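Ferripyochelin binding protein (Pyrococcus horikoshii, PDB 1V67) binds zinc and calcium as a trimer with a left-handed beta-helix fold and is probably a carbonic anhydrase of the gamma class. Local coordinates at residues M1-I6 against A23-D28; G45-I50 against S63-H68; P71-E76 against G88-N93. All blocks are in the same frame, centred on the assembly; numbering follows the deposited sequence.

Contact 1 (M1-I6 against A23-D28)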
ATOM      1  N   MET A   1     -11.622 -16.670  -5.647  1.00 65.89           N
ATOM      2  CA  MET A   1     -10.559 -15.632  -5.753  1.00 63.90           C
ATOM      3  C   MET A   1      -9.269 -16.162  -6.342  1.00 63.41           C
ATOM      4  O   MET A   1      -9.286 -17.165  -7.061  1.00 61.88           O
ATOM      5  N   ALA A   2      -8.161 -15.470  -6.052  1.00 58.72           N
ATOM      6  CA  ALA A   2      -6.815 -15.865  -6.499  1.00 46.79           C
ATOM      7  C   ALA A   2      -6.179 -16.589  -5.316  1.00 46.13           C
ATOM      8  O   ALA A   2      -5.498 -15.984  -4.494  1.00 40.92           O
ATOM      9  CB  ALA A   2      -6.003 -14.637  -6.870  1.00 42.88           C
ATOM     10  N   ILE A   3      -6.382 -17.898  -5.256  1.00 37.19           N
ATOM     11  CA  ILE A   3      -5.914 -18.672  -4.131  1.00 33.03           C
ATOM     12  C   ILE A   3      -4.884 -19.723  -4.473  1.00 36.22           C
ATOM     13  O   ILE A   3      -5.002 -20.434  -5.476  1.00 41.71           O
ATOM     14  CB  ILE A   3      -7.117 -19.343  -3.453  1.00 34.28           C
ATOM     15  CG1 ILE A   3      -8.256 -18.323  -3.332  1.00 20.75           C
ATOM     16  CG2 ILE A   3      -6.720 -19.887  -2.093  1.00 28.62           C
ATOM     17  CD1 ILE A   3      -9.641 -18.935  -3.211  1.00 36.73           C
ATOM     18  N   TYR A   4      -3.870 -19.810  -3.616  1.00 30.76           N
ATOM     19  CA  TYR A   4      -2.781 -20.766  -3.777  1.00 37.22           C
ATOM     20  C   TYR A   4      -2.638 -21.556  -2.490  1.00 28.62           C
ATOM     21  O   TYR A   4      -3.126 -21.160  -1.434  1.00 36.61           O
ATOM     22  CB  TYR A   4      -1.448 -20.046  -4.044  1.00 30.74           C
ATOM     23  CG  TYR A   4      -1.455 -19.092  -5.210  1.00 32.96           C
ATOM     24  CD1 TYR A   4      -0.957 -19.474  -6.459  1.00 33.15           C
ATOM     25  CD2 TYR A   4      -1.965 -17.804  -5.064  1.00 19.15           C
ATOM     26  CE1 TYR A   4      -0.962 -18.585  -7.541  1.00 37.27           C
ATOM     27  CE2 TYR A   4      -1.981 -16.908  -6.134  1.00 41.37           C
ATOM     28  CZ  TYR A   4      -1.480 -17.303  -7.368  1.00 45.54           C
ATOM     29  OH  TYR A   4      -1.504 -16.410  -8.415  1.00 59.61           O
ATOM     30  N   GLU A   5      -1.972 -22.690  -2.592  1.00 37.96           N
ATOM     31  CA  GLU A   5      -1.719 -23.520  -1.432  1.00 43.39           C
ATOM     32  C   GLU A   5      -0.207 -23.717  -1.451  1.00 43.35           C
ATOM     33  O   GLU A   5       0.381 -23.858  -2.522  1.00 45.43           O
ATOM     34  CB  GLU A   5      -2.419 -24.878  -1.566  1.00 49.03           C
ATOM     35  CG  GLU A   5      -1.786 -25.785  -2.610  1.00 53.20           C
ATOM     36  CD  GLU A   5      -2.250 -27.224  -2.503  1.00 59.10           C
ATOM     37  OE1 GLU A   5      -1.630 -28.095  -3.149  1.00 56.50           O
ATOM     38  OE2 GLU A   5      -3.232 -27.486  -1.777  1.00 59.05           O
ATOM     39  N   ILE A   6       0.442 -23.710  -0.293  1.00 34.42           N
ATOM     40  CA  ILE A   6       1.880 -23.915  -0.315  1.00 35.77           C
ATOM     41  C   ILE A   6       2.291 -25.138   0.477  1.00 45.68           C
ATOM     42  O   ILE A   6       2.031 -25.236   1.680  1.00 42.28           O
ATOM     43  CB  ILE A   6       2.669 -22.665   0.167  1.00 31.44           C
ATOM     44  CG1 ILE A   6       4.155 -22.891  -0.103  1.00 36.14           C
ATOM     45  CG2 ILE A   6       2.443 -22.395   1.658  1.00 29.91           C
ATOM     46  CD1 ILE A   6       4.911 -21.637  -0.416  1.00 33.56           C
ATOM     47  N   ALA A  23      -7.311 -10.288  -5.042  1.00 28.58           N
ATOM     48  CA  ALA A  23      -6.672 -10.413  -3.736  1.00 25.55           C
ATOM     49  C   ALA A  23      -5.793 -11.667  -3.837  1.00 26.94           C
ATOM     50  O   ALA A  23      -5.935 -12.444  -4.777  1.00 28.95           O
ATOM     51  CB  ALA A  23      -7.740 -10.580  -2.657  1.00 22.74           C
ATOM     52  N   VAL A  24      -4.874 -11.863  -2.901  1.00 26.84           N
ATOM     53  CA  VAL A  24      -4.027 -13.051  -2.947  1.00 16.46           C
ATOM     54  C   VAL A  24      -3.981 -13.742  -1.588  1.00 18.52           C
ATOM     55  O   VAL A  24      -3.646 -13.132  -0.573  1.00 22.08           O
ATOM     56  CB  VAL A  24      -2.579 -12.699  -3.404  1.00 19.29           C
ATOM     57  CG1 VAL A  24      -1.697 -13.947  -3.425  1.00 28.64           C
ATOM     58  CG2 VAL A  24      -2.612 -12.073  -4.794  1.00 23.52           C
ATOM     59  N   VAL A  25      -4.367 -15.010  -1.563  1.00 18.97           N
ATOM     60  CA  VAL A  25      -4.343 -15.794  -0.330  1.00 22.62           C
ATOM     61  C   VAL A  25      -3.393 -16.954  -0.554  1.00 27.21           C
ATOM     62  O   VAL A  25      -3.567 -17.737  -1.488  1.00 30.97           O
ATOM     63  CB  VAL A  25      -5.722 -16.343  -0.023  1.00 33.84           C
ATOM     64  CG1 VAL A  25      -5.696 -17.120   1.287  1.00 28.40           C
ATOM     65  CG2 VAL A  25      -6.713 -15.189   0.045  1.00 26.06           C
ATOM     66  N   ILE A  26      -2.387 -17.069   0.296  1.00 27.04           N
ATOM     67  CA  ILE A  26      -1.425 -18.126   0.127  1.00 27.80           C
ATOM     68  C   ILE A  26      -1.248 -18.975   1.382  1.00 26.80           C
ATOM     69  O   ILE A  26      -1.164 -18.455   2.488  1.00 30.45           O
ATOM     70  CB  ILE A  26      -0.055 -17.537  -0.253  1.00 33.14           C
ATOM     71  CG1 ILE A  26      -0.127 -16.808  -1.604  1.00 36.00           C
ATOM     72  CG2 ILE A  26       0.971 -18.633  -0.285  1.00 28.18           C
ATOM     73  CD1 ILE A  26       1.185 -16.163  -2.008  1.00 27.99           C
ATOM     74  N   GLY A  27      -1.197 -20.288   1.189  1.00 32.64           N
ATOM     75  CA  GLY A  27      -0.969 -21.214   2.279  1.00 32.53           C
ATOM     76  C   GLY A  27      -1.915 -21.285   3.457  1.00 32.13           C
ATOM     77  O   GLY A  27      -3.128 -21.134   3.309  1.00 39.31           O
ATOM     78  N   ASP A  28      -1.330 -21.521   4.632  1.00 32.97           N
ATOM     79  CA  ASP A  28      -2.054 -21.660   5.884  1.00 24.54           C
ATOM     80  C   ASP A  28      -2.771 -20.381   6.257  1.00 34.55           C
ATOM     81  O   ASP A  28      -2.230 -19.525   6.966  1.00 35.74           O
ATOM     82  CB  ASP A  28      -1.087 -22.060   6.995  1.00 23.13           C
ATOM     83  CG  ASP A  28      -1.788 -22.461   8.274  1.00 36.50           C
ATOM     84  OD1 ASP A  28      -3.043 -22.480   8.323  1.00 27.99           O
ATOM     85  OD2 ASP A  28      -1.063 -22.762   9.242  1.00 43.20           O
TER
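Strand 2-6 runs parallel to strand 24-26, the axes of the two short strands 4.9 Å apart at closest and 15° from alignment, with I3 opposite V25. Two backbone bonds carry the pairing: V25 N donates to A2 O, and Y4 N meets V25 O at 3.0 Å. A third, from G27 N to Y4 O, is weak. The side chains of A2, Y4, V24 and I26 share one face of the sheet, those of I3 and V25 the other. Y4 dominates the first. With CG beside its own backbone N (chi1 -55°), the Y4 side chain crosses those of V24 and I26 obliquely, Y4 CE2 lying 4.0 Å from V24 CG1 and Y4 CD2 4.0 Å from I26 CG1. V25 O sits at the ring edge, close to its plane. The hydroxyl leaves this chain altogether, hydrogen-bonding E21 of the second subunit, while R170 of that subunit makes a cation-pi contact with the ring. On the other face the branch methyl of I3 reaches V25, CG2 to CB 4.2 Å, and P11 packs against both residues. Further along, I6 CG2 rests 3.7 Å from G27 CA, just where the chain turns its corner; the positive phi of G27 favours glycine. Y4, E5 and I6 pair in addition with an antiparallel strand of the second subunit, so the sheet continues across the interface. Parallel strands one coil apart, with a turn at G27, are characteristic of the left-handed beta-helix of hexapeptide-repeat proteins, here at its N-terminal edge.

Contact 2 (G45-I50 against S63-H68); sequences GDIEQI and SIHTSH. With ZN (zinc ion), chain C.
Polar side chains and one water join the corner at D46-E48 to the end of strand 63-65 and the loop after it, where two successive coils of the beta-helix meet beside the zinc site. H65 binds the zinc ion through ND1 at 2.4 Å, and its opposite ring nitrogen, NE2, donates to D46 OD1 at 3.1 Å. The carboxylate oxygen lies in the imidazole plane and receives the proton on its syn lone pair, although the two flat groups are turned 63° apart. The bond helps fix the ring's rotation, and D46, as a second-shell carboxylate, may strengthen the histidine as a zinc ligand. D46 OD2 is itself anchored, by a salt bridge to R44 and a hydrogen bond to H166 of the second subunit. H87 of the same chain and H82 of the second subunit complete the three histidines, an intersubunit metal site characteristic of gamma-class carbonic anhydrases on a left-handed beta-helix. Beyond it, T66 ties down the corner. T66 OG1, between the backbone N and carbonyl carbon (chi1 70°), accepts from E48 N at 3.0 Å and also bonds a water. That water accepts from I47 N and donates to E48 O at 2.6 Å, so hydroxyl and water together grip the turn's backbone. E48 CG, anti to the carbonyl carbon (chi1 -71°), lies 3.2 Å from S67 O; the bend at chi2 turns the carboxylate, whose OE2 takes a hydrogen bond from G69 N. I47 CG1 lies 3.5 Å from T66 OG1, and CD1 is modelled over one face of the H68 ring, too close to be trusted in detail. Past the corner, the side chains of I50 and I64 cross at a slant, I50 CD1 3.7 Å from I64 CG2.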
ATOM      1  N   GLY A  45       0.257 -16.710   3.972  1.00 21.19           N
ATOM      2  CA  GLY A  45       0.459 -17.633   5.075  1.00 27.50           C
ATOM      3  C   GLY A  45       1.535 -18.627   4.767  1.00 29.45           C
ATOM      4  O   GLY A  45       1.294 -19.828   4.749  1.00 34.90           O
ATOM      5  N   ASP A  46       2.726 -18.099   4.489  1.00 32.24           N
ATOM      6  CA  ASP A  46       3.875 -18.966   4.150  1.00 30.85           C
ATOM      7  C   ASP A  46       4.820 -19.245   5.340  1.00 30.34           C
ATOM      8  O   ASP A  46       5.874 -19.825   5.180  1.00 26.80           O
ATOM      9  CB  ASP A  46       4.713 -18.375   3.007  1.00 29.71           C
ATOM     10  CG  ASP A  46       5.186 -16.997   3.309  1.00 33.37           C
ATOM     11  OD1 ASP A  46       4.984 -16.549   4.471  1.00 30.45           O
ATOM     12  OD2 ASP A  46       5.744 -16.380   2.370  1.00 33.59           O
ATOM     13  N   ILE A  47       4.812 -18.833   6.544  1.00 32.17           N
ATOM     14  CA  ILE A  47       5.427 -19.440   7.695  1.00 36.80           C
ATOM     15  C   ILE A  47       4.423 -19.756   8.810  1.00 33.92           C
ATOM     16  O   ILE A  47       4.128 -20.930   9.039  1.00 42.65           O
ATOM     17  CB  ILE A  47       6.613 -18.518   8.179  1.00 35.40           C
ATOM     18  CG1 ILE A  47       6.324 -17.932   9.538  1.00 42.14           C
ATOM     19  CG2 ILE A  47       6.808 -17.287   7.256  1.00 33.37           C
ATOM     20  CD1 ILE A  47       7.506 -17.995  10.353  1.00 48.20           C
ATOM     21  N   GLU A  48       3.879 -18.632   9.669  1.00 31.31           N
ATOM     22  CA  GLU A  48       2.919 -19.006  10.723  1.00 27.37           C
ATOM     23  C   GLU A  48       1.549 -18.793  10.112  1.00 27.34           C
ATOM     24  O   GLU A  48       1.444 -18.211   9.028  1.00 30.84           O
ATOM     25  CB  GLU A  48       3.051 -18.109  11.962  1.00 19.27           C
ATOM     26  CG  GLU A  48       4.307 -18.303  12.817  1.00 37.88           C
ATOM     27  CD  GLU A  48       4.551 -19.742  13.206  1.00 37.76           C
ATOM     28  OE1 GLU A  48       3.562 -20.445  13.477  1.00 43.14           O
ATOM     29  OE2 GLU A  48       5.728 -20.166  13.252  1.00 50.74           O
ATOM     30  N   GLN A  49       0.495 -19.238  10.786  1.00 31.84           N
ATOM     31  CA  GLN A  49      -0.843 -19.084  10.230  1.00 30.72           C
ATOM     32  C   GLN A  49      -1.428 -17.681  10.319  1.00 26.29           C
ATOM     33  O   GLN A  49      -1.011 -16.881  11.140  1.00 26.31           O
ATOM     34  CB  GLN A  49      -1.776 -20.082  10.913  1.00 32.93           C
ATOM     35  CG  GLN A  49      -3.242 -19.933  10.548  1.00 29.62           C
ATOM     36  CD  GLN A  49      -4.101 -20.748  11.451  1.00 41.30           C
ATOM     37  OE1 GLN A  49      -4.189 -20.482  12.645  1.00 35.32           O
ATOM     38  NE2 GLN A  49      -4.722 -21.775  10.903  1.00 52.35           N
ATOM     39  N   ILE A  50      -2.380 -17.401   9.435  1.00 26.82           N
ATOM     40  CA  ILE A  50      -3.097 -16.133   9.415  1.00 26.13           C
ATOM     41  C   ILE A  50      -4.547 -16.551   9.619  1.00 21.83           C
ATOM     42  O   ILE A  50      -5.130 -17.216   8.768  1.00 31.74           O
ATOM     43  CB  ILE A  50      -2.973 -15.404   8.064  1.00 26.45           C
ATOM     44  CG1 ILE A  50      -1.549 -14.884   7.881  1.00 26.40           C
ATOM     45  CG2 ILE A  50      -3.963 -14.259   8.004  1.00 28.57           C
ATOM     46  CD1 ILE A  50      -1.277 -14.306   6.509  1.00 23.87           C
ATOM     47  N   SER A  63      -1.735  -5.682   3.490  1.00 18.62           N
ATOM     48  CA  SER A  63      -0.878  -6.852   3.509  1.00 14.45           C
ATOM     49  C   SER A  63      -0.902  -7.432   4.907  1.00 20.46           C
ATOM     50  O   SER A  63      -0.866  -6.708   5.906  1.00 18.04           O
ATOM     51  CB  SER A  63       0.562  -6.508   3.111  1.00 13.33           C
ATOM     52  OG  SER A  63       0.627  -6.083   1.765  1.00 22.30           O
ATOM     53  N   ILE A  64      -0.992  -8.750   4.977  1.00 24.04           N
ATOM     54  CA  ILE A  64      -1.001  -9.432   6.253  1.00 26.40           C
ATOM     55  C   ILE A  64       0.059 -10.509   6.196  1.00 27.73           C
ATOM     56  O   ILE A  64       0.079 -11.312   5.269  1.00 26.99           O
ATOM     57  CB  ILE A  64      -2.346 -10.079   6.526  1.00 33.52           C
ATOM     58  CG1 ILE A  64      -3.421  -8.994   6.637  1.00 25.34           C
ATOM     59  CG2 ILE A  64      -2.240 -10.929   7.784  1.00 26.35           C
ATOM     60  CD1 ILE A  64      -4.777  -9.519   7.002  1.00 34.65           C
ATOM     61  N   HIS A  65       0.939 -10.528   7.187  1.00 20.27           N
ATOM     62  CA  HIS A  65       2.013 -11.506   7.194  1.00 26.38           C
ATOM     63  C   HIS A  65       2.377 -11.923   8.618  1.00 28.81           C
ATOM     64  O   HIS A  65       1.727 -11.499   9.577  1.00 30.41           O
ATOM     65  CB  HIS A  65       3.228 -10.908   6.494  1.00 17.46           C
ATOM     66  CG  HIS A  65       4.271 -11.923   6.128  1.00 27.90           C
ATOM     67  ND1 HIS A  65       5.612 -11.614   6.110  1.00 24.36           N
ATOM     68  CD2 HIS A  65       4.163 -13.203   5.729  1.00 24.09           C
ATOM     69  CE1 HIS A  65       6.294 -12.674   5.709  1.00 23.21           C
ATOM     70  NE2 HIS A  65       5.434 -13.658   5.469  1.00 22.85           N
ATOM     71  N   THR A  66       3.410 -12.753   8.751  1.00 19.05           N
ATOM     72  CA  THR A  66       3.839 -13.231  10.066  1.00 27.35           C
ATOM     73  C   THR A  66       5.349 -13.451  10.119  1.00 23.01           C
ATOM     74  O   THR A  66       6.048 -13.298   9.118  1.00 30.14           O
ATOM     75  CB  THR A  66       3.156 -14.584  10.442  1.00 20.97           C
ATOM     76  OG1 THR A  66       3.688 -15.628   9.616  1.00 22.38           O
ATOM     77  CG2 THR A  66       1.633 -14.506  10.263  1.00 18.12           C
ATOM     78  N   SER A  67       5.833 -13.808  11.307  1.00 26.60           N
ATOM     79  CA  SER A  67       7.245 -14.113  11.539  1.00 29.22           C
ATOM     80  C   SER A  67       7.288 -15.420  12.330  1.00 22.55           C
ATOM     81  O   SER A  67       6.311 -15.789  12.982  1.00 28.66           O
ATOM     82  CB  SER A  67       7.927 -12.999  12.346  1.00 25.85           C
ATOM     83  OG  SER A  67       8.002 -11.790  11.609  1.00 31.56           O
ATOM     84  N   HIS A  68       8.414 -16.120  12.283  1.00 34.04           N
ATOM     85  CA  HIS A  68       8.536 -17.375  13.017  1.00 32.39           C
ATOM     86  C   HIS A  68       8.134 -17.206  14.485  1.00 32.94           C
ATOM     87  O   HIS A  68       8.761 -16.447  15.228  1.00 34.69           O
ATOM     88  CB  HIS A  68       9.971 -17.913  12.928  1.00 31.39           C
ATOM     89  CG  HIS A  68      10.349 -18.406  11.565  1.00 47.03           C
ATOM     90  ND1 HIS A  68      10.661 -17.558  10.524  1.00 56.51           N
ATOM     91  CD2 HIS A  68      10.431 -19.660  11.064  1.00 53.78           C
ATOM     92  CE1 HIS A  68      10.919 -18.269   9.441  1.00 57.94           C
ATOM     93  NE2 HIS A  68      10.786 -19.547   9.740  1.00 58.12           N
TER
HETATM   94 ZN    ZN C3001       7.454 -10.115   6.497  1.00 53.23          ZN
HETATM   95  O   HOH W   1       2.525 -16.571   7.256  1.00 23.91           O

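Contact 3 (P71-E76 against G88-N93)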
ATOM      1  N   PRO A  71       2.296 -15.727  14.731  1.00 35.86           N
ATOM      2  CA  PRO A  71       1.217 -15.853  13.746  1.00 43.51           C
ATOM      3  C   PRO A  71       0.250 -14.684  13.895  1.00 41.83           C
ATOM      4  O   PRO A  71       0.232 -14.011  14.930  1.00 35.75           O
ATOM      5  CB  PRO A  71       0.574 -17.190  14.109  1.00 37.42           C
ATOM      6  CG  PRO A  71       0.725 -17.222  15.594  1.00 43.53           C
ATOM      7  CD  PRO A  71       2.150 -16.732  15.798  1.00 38.12           C
ATOM      8  N   THR A  72      -0.540 -14.431  12.860  1.00 33.66           N
ATOM      9  CA  THR A  72      -1.498 -13.339  12.919  1.00 30.09           C
ATOM     10  C   THR A  72      -2.899 -13.866  13.195  1.00 29.28           C
ATOM     11  O   THR A  72      -3.421 -14.694  12.450  1.00 32.16           O
ATOM     12  CB  THR A  72      -1.498 -12.523  11.615  1.00 24.90           C
ATOM     13  OG1 THR A  72      -0.262 -11.803  11.508  1.00 24.42           O
ATOM     14  CG2 THR A  72      -2.665 -11.539  11.599  1.00 18.97           C
ATOM     15  N   GLU A  73      -3.495 -13.388  14.280  1.00 31.66           N
ATOM     16  CA  GLU A  73      -4.835 -13.807  14.665  1.00 32.87           C
ATOM     17  C   GLU A  73      -5.778 -12.619  14.758  1.00 31.96           C
ATOM     18  O   GLU A  73      -5.578 -11.727  15.585  1.00 29.35           O
ATOM     19  CB  GLU A  73      -4.806 -14.526  16.014  1.00 39.32           C
ATOM     20  CG  GLU A  73      -4.030 -15.831  16.024  1.00 45.70           C
ATOM     21  CD  GLU A  73      -3.993 -16.460  17.401  1.00 50.41           C
ATOM     22  OE1 GLU A  73      -5.076 -16.699  17.975  1.00 70.35           O
ATOM     23  OE2 GLU A  73      -2.883 -16.713  17.912  1.00 62.52           O
ATOM     24  N   ILE A  74      -6.802 -12.621  13.908  1.00 25.25           N
ATOM     25  CA  ILE A  74      -7.795 -11.553  13.878  1.00 29.22           C
ATOM     26  C   ILE A  74      -9.119 -12.059  14.432  1.00 24.41           C
ATOM     27  O   ILE A  74      -9.605 -13.109  14.019  1.00 29.68           O
ATOM     28  CB  ILE A  74      -8.045 -11.056  12.436  1.00 25.34           C
ATOM     29  CG1 ILE A  74      -6.719 -10.715  11.759  1.00 31.46           C
ATOM     30  CG2 ILE A  74      -8.971  -9.841  12.456  1.00 24.02           C
ATOM     31  CD1 ILE A  74      -5.989  -9.555  12.387  1.00 31.65           C
ATOM     32  N   GLY A  75      -9.705 -11.302  15.353  1.00 27.57           N
ATOM     33  CA  GLY A  75     -10.975 -11.694  15.946  1.00 22.72           C
ATOM     34  C   GLY A  75     -12.188 -11.445  15.060  1.00 27.22           C
ATOM     35  O   GLY A  75     -12.072 -11.379  13.840  1.00 30.40           O
ATOM     36  N   GLU A  76     -13.357 -11.294  15.677  1.00 32.03           N
ATOM     37  CA  GLU A  76     -14.591 -11.079  14.934  1.00 31.85           C
ATOM     38  C   GLU A  76     -14.992  -9.608  14.876  1.00 34.16           C
ATOM     39  O   GLU A  76     -14.569  -8.798  15.706  1.00 33.20           O
ATOM     40  CB  GLU A  76     -15.743 -11.876  15.558  1.00 33.86           C
ATOM     41  CG  GLU A  76     -15.422 -13.306  15.983  1.00 36.47           C
ATOM     42  CD  GLU A  76     -16.688 -14.112  16.253  1.00 46.78           C
ATOM     43  OE1 GLU A  76     -17.675 -13.510  16.725  1.00 51.69           O
ATOM     44  OE2 GLU A  76     -16.700 -15.337  15.999  1.00 30.59           O
ATOM     45  N   GLY A  88       2.339 -10.508  12.107  1.00 24.90           N
ATOM     46  CA  GLY A  88       2.414 -11.330  13.304  1.00 15.83           C
ATOM     47  C   GLY A  88       1.864 -10.729  14.578  1.00 18.22           C
ATOM     48  O   GLY A  88       2.527 -10.738  15.618  1.00 20.89           O
ATOM     49  N   ALA A  89       0.646 -10.209  14.513  1.00 19.49           N
ATOM     50  CA  ALA A  89       0.041  -9.608  15.690  1.00 24.08           C
ATOM     51  C   ALA A  89      -1.243 -10.324  16.054  1.00 26.79           C
ATOM     52  O   ALA A  89      -1.791 -11.079  15.261  1.00 30.35           O
ATOM     53  CB  ALA A  89      -0.239  -8.137  15.437  1.00 23.88           C
ATOM     54  N   LYS A  90      -1.704 -10.092  17.274  1.00 24.82           N
ATOM     55  CA  LYS A  90      -2.940 -10.686  17.745  1.00 27.95           C
ATOM     56  C   LYS A  90      -3.952  -9.566  17.945  1.00 30.77           C
ATOM     57  O   LYS A  90      -3.713  -8.627  18.703  1.00 32.31           O
ATOM     58  CB  LYS A  90      -2.717 -11.439  19.061  1.00 28.08           C
ATOM     59  CG  LYS A  90      -2.144 -12.844  18.898  1.00 42.44           C
ATOM     60  CD  LYS A  90      -1.963 -13.514  20.256  1.00 60.85           C
ATOM     61  CE  LYS A  90      -1.547 -14.975  20.121  1.00 68.92           C
ATOM     62  NZ  LYS A  90      -0.297 -15.158  19.327  1.00 76.61           N
ATOM     63  N   VAL A  91      -5.075  -9.664  17.247  1.00 25.74           N
ATOM     64  CA  VAL A  91      -6.112  -8.654  17.346  1.00 22.45           C
ATOM     65  C   VAL A  91      -7.411  -9.259  17.858  1.00 22.76           C
ATOM     66  O   VAL A  91      -7.836 -10.326  17.412  1.00 27.36           O
ATOM     67  CB  VAL A  91      -6.327  -7.973  15.977  1.00 17.60           C
ATOM     68  CG1 VAL A  91      -7.547  -7.062  16.016  1.00 14.83           C
ATOM     69  CG2 VAL A  91      -5.073  -7.158  15.619  1.00 12.11           C
ATOM     70  N   GLY A  92      -8.029  -8.565  18.806  1.00 24.10           N
ATOM     71  CA  GLY A  92      -9.264  -9.033  19.403  1.00 24.75           C
ATOM     72  C   GLY A  92     -10.513  -8.787  18.586  1.00 24.18           C
ATOM     73  O   GLY A  92     -10.448  -8.656  17.364  1.00 31.97           O
ATOM     74  N   ASN A  93     -11.654  -8.725  19.273  1.00 26.12           N
ATOM     75  CA  ASN A  93     -12.942  -8.520  18.627  1.00 25.57           C
ATOM     76  C   ASN A  93     -13.340  -7.054  18.583  1.00 23.10           C
ATOM     77  O   ASN A  93     -12.931  -6.256  19.427  1.00 24.82           O
ATOM     78  CB  ASN A  93     -14.031  -9.322  19.352  1.00 24.28           C
ATOM     79  CG  ASN A  93     -13.801 -10.826  19.289  1.00 27.53           C
ATOM     80  OD1 ASN A  93     -13.707 -11.409  18.211  1.00 29.71           O
ATOM     81  ND2 ASN A  93     -13.725 -11.459  20.451  1.00 21.53           N
TER
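E73 and K90 form a salt bridge between neighbouring coils, OE2 to NZ 3.3 Å, while N93 uses its side-chain amide to accept a backbone proton from E76. The charged pair lies side by side on one face of the sheet, both side chains pointing the same way; the extended chain of K90 carries CE to 3.1 Å from E73 OE2, and the bend at chi4 (57°) sets the position of NZ. At the other end, N93 OD1 takes E76 N at 2.6 Å, nearly straight (170°) and in the plane of the amide carbonyl. E76 stretches on past this bond to a salt bridge with K54. Replacing N93 by alanine removes the accepting oxygen, and E76 N would probably be left without its mate across the coils. Between these ends the backbones pair in parallel: E73 N donates to A89 O at 3.0 Å and V91 N to E73 O at 2.7 Å. G75 N makes two weak bonds, to V91 O and G92 O. T72 OG1 stands 3.0 Å from G88 N and is hydrogen-bonded to H65 O. On the face opposite E73 and K90, I74 and V91 run alongside each other, CD1 of the isoleucine 3.9 Å from CB of the valine. Both are buried, and V91 also touches I109 of the next coil. Equivalent residues stacked coil upon coil, with aliphatic side chains turned inward and charged ones outward, are characteristic of the left-handed parallel beta-helix.

In the fold
The contacts follow one another along the chain and the beta-helix, each joining strands or corners of successive coils. Contact 1 and contact 2 have centres about 12 Å apart and share the parallel sheet that contains strands 2-6, 24-26, 42-45 and 63-65; I26 O and G45 N link them. Contact 3, its centre about 12 Å from that of contact 2 and about 19 Å from that of contact 1, lies in the sheet where strands 49-52 and 72-74 are neighbours. It meets contact 2 at H65 O, which faces both G88 N and T72 OG1. Contacts 1 and 2 tie coil stacking to the subunit interface, contact 2 also to the zinc site; contact 3 stays within one chain.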